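Local structure of chitin binding domain (Burkholderia pseudomallei, 3UAM) at residues N72-G84 and D139-P151. The protein probably binds chitin or a related polysaccharide and, as a member of the AA10 lytic polysaccharide monooxygenase family, may cleave it oxidatively. Residues are numbered along the deposited sequence; the frame is centred on the assembly and turned at random.
Sequences NGMPPRDGEIASG and DTQARLARAHFEP
Arg146 and Asp78 carry the tight part of this contact. With its chain extended from CG to NE, Arg146 brings the guanidinium end-on to the carbonyl of Pro76, where NH1 and NH2 both donate to the single atom O, at 2.9 and 2.8 Å. NH1 also donates to Asp78 OD1 at 2.9 Å, a salt bridge lying in the guanidinium plane although the carboxylate is turned 51° against it. The backbone N of Arg146 reaches the same OD1 from the opposite carboxylate face (2.9 Å), so this oxygen is held between two donors. NE and NH2 of Arg146 donate further to Pro55 O and Ala56 O, which probably restricts rotation of the group. Next to this salt bridge, Gly79 N donates to Leu144 O (2.7 Å). On the side facing the sheet, Ile81 CD1 packs against that carbonyl and Ala145 CA, while Ala82 CB meets Leu144 CD1 at 4.1 Å, over Val210. The solvent side is looser: one water joins Asp78 OD2 to Ala147 N, and another links Gly79 O to Arg143 NH1. Two long loops, one with the type II turn Arg77-Glu80, the other with a 3-10 turn at Arg146-His148, thus join over strands 190-200 and 205-215 of the beta-sandwich characteristic of AA10 lytic polysaccharide monooxygenases.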
ATOM      1  N   ASN A  72       3.035  -1.570 -15.972  1.00  7.80           N
ATOM      2  CA  ASN A  72       3.685  -1.100 -14.744  1.00  7.76           C
ATOM      3  C   ASN A  72       5.068  -0.543 -14.990  1.00  8.46           C
ATOM      4  O   ASN A  72       5.760  -0.938 -15.924  1.00  8.97           O
ATOM      5  CB  ASN A  72       3.725  -2.166 -13.642  1.00  7.44           C
ATOM      6  CG  ASN A  72       4.678  -3.306 -13.925  1.00  7.78           C
ATOM      7  OD1 ASN A  72       4.946  -3.652 -15.079  1.00  8.10           O
ATOM      8  ND2 ASN A  72       5.176  -3.926 -12.850  1.00  7.61           N
ATOM      9  N   GLY A  73       5.448   0.402 -14.149  1.00  8.81           N
ATOM     10  CA  GLY A  73       6.864   0.764 -14.007  1.00  9.63           C
ATOM     11  C   GLY A  73       7.532  -0.223 -13.072  1.00  9.88           C
ATOM     12  O   GLY A  73       6.910  -1.197 -12.629  1.00  9.62           O
ATOM     13  N   MET A  74       8.792   0.023 -12.742  1.00 10.85           N
ATOM     14  CA  MET A  74       9.532  -0.896 -11.857  1.00 11.38           C
ATOM     15  C   MET A  74       8.981  -0.857 -10.443  1.00 10.52           C
ATOM     16  O   MET A  74       8.924   0.203  -9.832  1.00 10.54           O
ATOM     17  CB  MET A  74      11.014  -0.549 -11.834  1.00 12.94           C
ATOM     18  CG  MET A  74      11.885  -1.538 -11.041  1.00 14.09           C
ATOM     19  SD  MET A  74      11.891  -3.236 -11.687  1.00 16.33           S
ATOM     20  CE  MET A  74      13.040  -3.090 -13.049  1.00 17.42           C
ATOM     21  N   PRO A  75       8.498  -1.999  -9.930  1.00  9.91           N
ATOM     22  CA  PRO A  75       8.000  -1.939  -8.556  1.00  9.28           C
ATOM     23  C   PRO A  75       9.130  -1.684  -7.535  1.00  9.25           C
ATOM     24  O   PRO A  75      10.298  -1.831  -7.864  1.00  9.72           O
ATOM     25  CB  PRO A  75       7.356  -3.323  -8.349  1.00  9.15           C
ATOM     26  CG  PRO A  75       7.066  -3.821  -9.724  1.00  9.43           C
ATOM     27  CD  PRO A  75       8.226  -3.314 -10.542  1.00 10.03           C
ATOM     28  N   PRO A  76       8.784  -1.271  -6.315  1.00  8.73           N
ATOM     29  CA  PRO A  76       9.827  -0.991  -5.331  1.00  8.98           C
ATOM     30  C   PRO A  76      10.672  -2.226  -5.019  1.00  9.22           C
ATOM     31  O   PRO A  76      10.127  -3.310  -4.846  1.00  8.91           O
ATOM     32  CB  PRO A  76       9.044  -0.573  -4.095  1.00  8.63           C
ATOM     33  CG  PRO A  76       7.716  -0.128  -4.618  1.00  8.33           C
ATOM     34  CD  PRO A  76       7.442  -1.025  -5.780  1.00  8.30           C
ATOM     35  N   ARG A  77      11.984  -2.064  -5.006  1.00  9.77           N
ATOM     36  CA  ARG A  77      12.853  -3.183  -4.658  0.50 10.27           C
ATOM     37  C   ARG A  77      12.711  -3.570  -3.184  1.00 10.16           C
ATOM     38  O   ARG A  77      12.157  -2.809  -2.362  1.00  9.65           O
ATOM     39  CB  ARG A  77      14.315  -2.914  -5.034  0.50 11.13           C
ATOM     40  CG  ARG A  77      15.071  -1.822  -4.285  0.50 11.47           C
ATOM     41  CD  ARG A  77      16.497  -1.803  -4.834  0.50 12.40           C
ATOM     42  NE  ARG A  77      17.424  -0.883  -4.177  0.50 13.00           N
ATOM     43  CZ  ARG A  77      18.118  -1.175  -3.082  0.50 13.49           C
ATOM     44  NH1 ARG A  77      17.956  -2.344  -2.484  0.50 13.59           N
ATOM     45  NH2 ARG A  77      18.946  -0.289  -2.559  0.50 13.97           N
ATOM     46  N   ASP A  78      13.167  -4.785  -2.858  1.00 10.46           N
ATOM     47  CA  ASP A  78      13.163  -5.230  -1.475  1.00 10.53           C
ATOM     48  C   ASP A  78      13.955  -4.206  -0.646  1.00 10.70           C
ATOM     49  O   ASP A  78      14.992  -3.685  -1.073  1.00 11.16           O
ATOM     50  CB  ASP A  78      13.779  -6.619  -1.314  1.00 11.17           C
ATOM     51  CG  ASP A  78      12.852  -7.758  -1.802  1.00 11.08           C
ATOM     52  OD1 ASP A  78      11.622  -7.554  -1.987  1.00 10.20           O
ATOM     53  OD2 ASP A  78      13.384  -8.869  -2.044  1.00 11.96           O
ATOM     54  N   GLY A  79      13.436  -3.877   0.517  1.00 10.41           N
ATOM     55  CA  GLY A  79      14.065  -2.863   1.355  1.00 10.67           C
ATOM     56  C   GLY A  79      13.649  -1.441   1.031  1.00 10.32           C
ATOM     57  O   GLY A  79      14.011  -0.530   1.766  1.00 10.56           O
ATOM     58  N   GLU A  80      12.892  -1.240  -0.056  1.00  9.90           N
ATOM     59  CA  GLU A  80      12.326   0.069  -0.396  1.00  9.67           C
ATOM     60  C   GLU A  80      10.803   0.000  -0.581  1.00  8.86           C
ATOM     61  O   GLU A  80      10.185   0.872  -1.189  1.00  8.52           O
ATOM     62  CB  GLU A  80      13.011   0.640  -1.632  1.00 10.24           C
ATOM     63  CG  GLU A  80      14.518   0.698  -1.455  1.00 11.33           C
ATOM     64  CD  GLU A  80      15.263   1.387  -2.583  1.00 12.12           C
ATOM     65  OE1 GLU A  80      14.690   1.666  -3.654  1.00 12.53           O
ATOM     66  OE2 GLU A  80      16.443   1.641  -2.381  1.00 13.03           O
ATOM     67  N   ILE A  81      10.194  -1.043  -0.031  1.00  8.57           N
ATOM     68  CA  ILE A  81       8.759  -1.233  -0.147  1.00  8.00           C
ATOM     69  C   ILE A  81       8.010  -0.175   0.658  1.00  7.82           C
ATOM     70  O   ILE A  81       7.015   0.395   0.174  1.00  7.39           O
ATOM     71  CB  ILE A  81       8.332  -2.643   0.307  1.00  7.99           C
ATOM     72  CG1 ILE A  81       8.881  -3.695  -0.668  1.00  8.24           C
ATOM     73  CG2 ILE A  81       6.816  -2.766   0.362  1.00  7.40           C
ATOM     74  CD1 ILE A  81       8.954  -5.098  -0.111  1.00  8.57           C
ATOM     75  N   ALA A  82       8.476   0.091   1.878  1.00  8.12           N
ATOM     76  CA  ALA A  82       7.755   0.991   2.773  1.00  8.17           C
ATOM     77  C   ALA A  82       7.732   2.438   2.262  1.00  8.38           C
ATOM     78  O   ALA A  82       6.836   3.202   2.633  1.00  8.42           O
ATOM     79  CB  ALA A  82       8.313   0.908   4.205  1.00  8.48           C
ATOM     80  N   SER A  83       8.698   2.834   1.433  1.00  8.95           N
ATOM     81  CA  SER A  83       8.708   4.195   0.877  1.00  9.34           C
ATOM     82  C   SER A  83       8.147   4.263  -0.546  1.00  9.32           C
ATOM     83  O   SER A  83       8.169   5.323  -1.195  1.00  9.64           O
ATOM     84  CB  SER A  83      10.112   4.783   0.904  1.00 10.02           C
ATOM     85  OG  SER A  83      10.955   4.158  -0.044  1.00 10.19           O
ATOM     86  N   GLY A  84       7.620   3.149  -1.036  1.00  9.25           N
ATOM     87  CA  GLY A  84       7.121   3.087  -2.403  1.00  9.34           C
ATOM     88  C   GLY A  84       8.198   3.264  -3.448  1.00  9.99           C
ATOM     89  O   GLY A  84       7.933   3.790  -4.529  1.00 10.22           O
ATOM     90  N   ASP A 139      10.993 -12.627   9.442  1.00 14.39           N
ATOM     91  CA  ASP A 139      12.104 -12.015  10.195  1.00 15.12           C
ATOM     92  C   ASP A 139      11.740 -10.565  10.495  1.00 14.31           C
ATOM     93  O   ASP A 139      12.017  -9.661   9.716  1.00 13.60           O
ATOM     94  CB  ASP A 139      13.402 -12.089   9.368  1.00 15.79           C
ATOM     95  CG  ASP A 139      14.602 -11.442  10.059  1.00 16.75           C
ATOM     96  OD1 ASP A 139      14.559 -11.093  11.269  1.00 17.15           O
ATOM     97  OD2 ASP A 139      15.614 -11.278   9.348  1.00 17.78           O
ATOM     98  N   THR A 140      11.121 -10.355  11.639  1.00 14.34           N
ATOM     99  CA  THR A 140      10.490  -9.065  11.926  1.00 13.86           C
ATOM    100  C   THR A 140      11.470  -7.925  12.092  1.00 14.06           C
ATOM    101  O   THR A 140      11.057  -6.788  12.087  1.00 13.68           O
ATOM    102  CB  THR A 140       9.642  -9.111  13.222  1.00 14.03           C
ATOM    103  OG1 THR A 140      10.521  -9.152  14.345  1.00 14.85           O
ATOM    104  CG2 THR A 140       8.689 -10.341  13.227  1.00 14.07           C
ATOM    105  N   GLN A 141      12.747  -8.227  12.289  1.00 14.94           N
ATOM    106  CA  GLN A 141      13.769  -7.205  12.466  1.00 15.43           C
ATOM    107  C   GLN A 141      14.484  -6.790  11.155  1.00 15.17           C
ATOM    108  O   GLN A 141      15.359  -5.926  11.174  1.00 15.59           O
ATOM    109  CB  GLN A 141      14.774  -7.695  13.507  1.00 16.75           C
ATOM    110  CG  GLN A 141      14.110  -7.995  14.852  1.00 17.25           C
ATOM    111  CD  GLN A 141      13.422  -6.760  15.437  1.00 17.09           C
ATOM    112  OE1 GLN A 141      14.083  -5.888  15.958  1.00 17.78           O
ATOM    113  NE2 GLN A 141      12.087  -6.677  15.321  1.00 16.63           N
ATOM    114  N   ALA A 142      14.087  -7.365  10.027  1.00 14.44           N
ATOM    115  CA  ALA A 142      14.735  -7.077   8.750  1.00 14.26           C
ATOM    116  C   ALA A 142      14.040  -5.928   8.011  1.00 13.35           C
ATOM    117  O   ALA A 142      12.920  -5.578   8.321  1.00 12.42           O
ATOM    118  CB  ALA A 142      14.724  -8.318   7.874  1.00 14.17           C
ATOM    119  N   ARG A 143      14.708  -5.374   7.006  1.00 13.50           N
ATOM    120  CA  ARG A 143      14.048  -4.455   6.093  1.00 13.00           C
ATOM    121  C   ARG A 143      13.048  -5.285   5.312  1.00 12.13           C
ATOM    122  O   ARG A 143      13.300  -6.453   5.059  1.00 12.33           O
ATOM    123  CB  ARG A 143      15.043  -3.778   5.167  1.00 13.93           C
ATOM    124  CG  ARG A 143      15.952  -2.810   5.912  1.00 15.29           C
ATOM    125  CD  ARG A 143      16.924  -2.137   4.982  1.00 16.50           C
ATOM    126  NE  ARG A 143      17.771  -1.256   5.767  1.00 18.34           N
ATOM    127  CZ  ARG A 143      17.838   0.067   5.655  1.00 18.93           C
ATOM    128  NH1 ARG A 143      17.131   0.729   4.718  1.00 18.60           N
ATOM    129  NH2 ARG A 143      18.664   0.727   6.467  1.00 19.58           N
ATOM    130  N   LEU A 144      11.920  -4.683   4.962  1.00 11.05           N
ATOM    131  CA  LEU A 144      10.799  -5.413   4.366  1.00 10.48           C
ATOM    132  C   LEU A 144      11.199  -5.934   3.000  1.00 10.36           C
ATOM    133  O   LEU A 144      11.824  -5.221   2.229  1.00 10.27           O
ATOM    134  CB  LEU A 144       9.577  -4.504   4.207  1.00  9.85           C
ATOM    135  CG  LEU A 144       8.977  -3.925   5.477  1.00  9.81           C
ATOM    136  CD1 LEU A 144       7.817  -3.000   5.156  1.00  9.35           C
ATOM    137  CD2 LEU A 144       8.500  -5.060   6.341  1.00 10.16           C
ATOM    138  N   ALA A 145      10.827  -7.181   2.723  1.00 10.29           N
ATOM    139  CA  ALA A 145      11.156  -7.865   1.457  1.00 10.28           C
ATOM    140  C   ALA A 145       9.984  -8.753   1.067  1.00  9.90           C
ATOM    141  O   ALA A 145       9.166  -9.141   1.910  1.00  9.82           O
ATOM    142  CB  ALA A 145      12.438  -8.705   1.606  1.00 10.98           C
ATOM    143  N   ARG A 146       9.935  -9.104  -0.210  1.00  9.73           N
ATOM    144  CA  ARG A 146       8.852  -9.907  -0.766  1.00  9.55           C
ATOM    145  C   ARG A 146       8.718 -11.256  -0.052  1.00 10.15           C
ATOM    146  O   ARG A 146       7.599 -11.720   0.178  1.00 10.28           O
ATOM    147  CB  ARG A 146       9.105 -10.117  -2.268  1.00  9.58           C
ATOM    148  CG  ARG A 146       8.778  -8.881  -3.075  1.00  8.92           C
ATOM    149  CD  ARG A 146       9.514  -8.862  -4.390  1.00  9.17           C
ATOM    150  NE  ARG A 146       9.087  -7.769  -5.229  1.00  8.67           N
ATOM    151  CZ  ARG A 146       9.389  -6.485  -5.049  1.00  8.45           C
ATOM    152  NH1 ARG A 146      10.149  -6.049  -4.042  1.00  8.55           N
ATOM    153  NH2 ARG A 146       8.943  -5.622  -5.928  1.00  8.18           N
ATOM    154  N   ALA A 147       9.847 -11.849   0.332  1.00 10.77           N
ATOM    155  CA  ALA A 147       9.885 -13.103   1.118  1.00 11.47           C
ATOM    156  C   ALA A 147       9.169 -13.056   2.477  1.00 11.46           C
ATOM    157  O   ALA A 147       8.905 -14.114   3.062  1.00 12.12           O
ATOM    158  CB  ALA A 147      11.336 -13.538   1.340  1.00 12.21           C
ATOM    159  N   HIS A 148       8.891 -11.851   2.984  1.00 10.82           N
ATOM    160  CA  HIS A 148       8.210 -11.673   4.254  1.00 10.81           C
ATOM    161  C   HIS A 148       6.714 -11.736   4.123  1.00 10.45           C
ATOM    162  O   HIS A 148       6.046 -11.926   5.123  1.00 10.54           O
ATOM    163  CB  HIS A 148       8.574 -10.333   4.896  1.00 10.52           C
ATOM    164  CG  HIS A 148      10.035 -10.194   5.191  1.00 11.21           C
ATOM    165  ND1 HIS A 148      10.719  -9.038   5.016  1.00 11.03           N
ATOM    166  CD2 HIS A 148      10.952 -11.134   5.653  1.00 12.03           C
ATOM    167  CE1 HIS A 148      12.007  -9.245   5.363  1.00 11.78           C
ATOM    168  NE2 HIS A 148      12.140 -10.520   5.763  1.00 12.44           N
ATOM    169  N   PHE A 149       6.194 -11.555   2.910  1.00 10.05           N
ATOM    170  CA  PHE A 149       4.771 -11.459   2.667  1.00  9.85           C
ATOM    171  C   PHE A 149       4.170 -12.744   2.063  1.00 10.53           C
ATOM    172  O   PHE A 149       4.804 -13.415   1.237  1.00 10.86           O
ATOM    173  CB  PHE A 149       4.488 -10.260   1.746  1.00  9.10           C
ATOM    174  CG  PHE A 149       4.695  -8.933   2.420  1.00  8.60           C
ATOM    175  CD1 PHE A 149       3.688  -8.377   3.190  1.00  8.30           C
ATOM    176  CD2 PHE A 149       5.895  -8.265   2.308  1.00  8.58           C
ATOM    177  CE1 PHE A 149       3.857  -7.161   3.802  1.00  8.02           C
ATOM    178  CE2 PHE A 149       6.101  -7.064   2.947  1.00  8.41           C
ATOM    179  CZ  PHE A 149       5.071  -6.496   3.694  1.00  8.18           C
ATOM    180  N   GLU A 150       2.957 -13.085   2.517  1.00 10.67           N
ATOM    181  CA  GLU A 150       2.179 -14.165   1.939  1.00 11.27           C
ATOM    182  C   GLU A 150       1.958 -13.918   0.443  1.00 10.97           C
ATOM    183  O   GLU A 150       1.569 -12.821   0.049  1.00 10.39           O
ATOM    184  CB  GLU A 150       0.821 -14.293   2.637  1.00 11.43           C
ATOM    185  CG  GLU A 150       0.875 -14.782   4.061  1.00 12.11           C
ATOM    186  CD  GLU A 150       1.266 -16.247   4.192  1.00 13.36           C
ATOM    187  OE1 GLU A 150       1.181 -17.002   3.188  1.00 14.11           O
ATOM    188  OE2 GLU A 150       1.645 -16.657   5.311  1.00 13.67           O
ATOM    189  N   PRO A 151       2.186 -14.943  -0.391  1.00 11.71           N
ATOM    190  CA  PRO A 151       2.044 -14.761  -1.830  1.00 11.70           C
ATOM    191  C   PRO A 151       0.594 -14.449  -2.256  1.00 11.52           C
ATOM    192  O   PRO A 151       0.373 -13.814  -3.280  1.00 11.31           O
ATOM    193  CB  PRO A 151       2.559 -16.098  -2.415  1.00 12.56           C
ATOM    194  CG  PRO A 151       2.375 -17.096  -1.328  1.00 13.22           C
ATOM    195  CD  PRO A 151       2.594 -16.320  -0.047  1.00 12.83           C
TER
HETATM  196  O   HOH W   1      12.397 -11.181  -0.790  1.00 11.82           O
HETATM  197  O   HOH W   2      16.536   0.118   1.986  1.00 15.51           O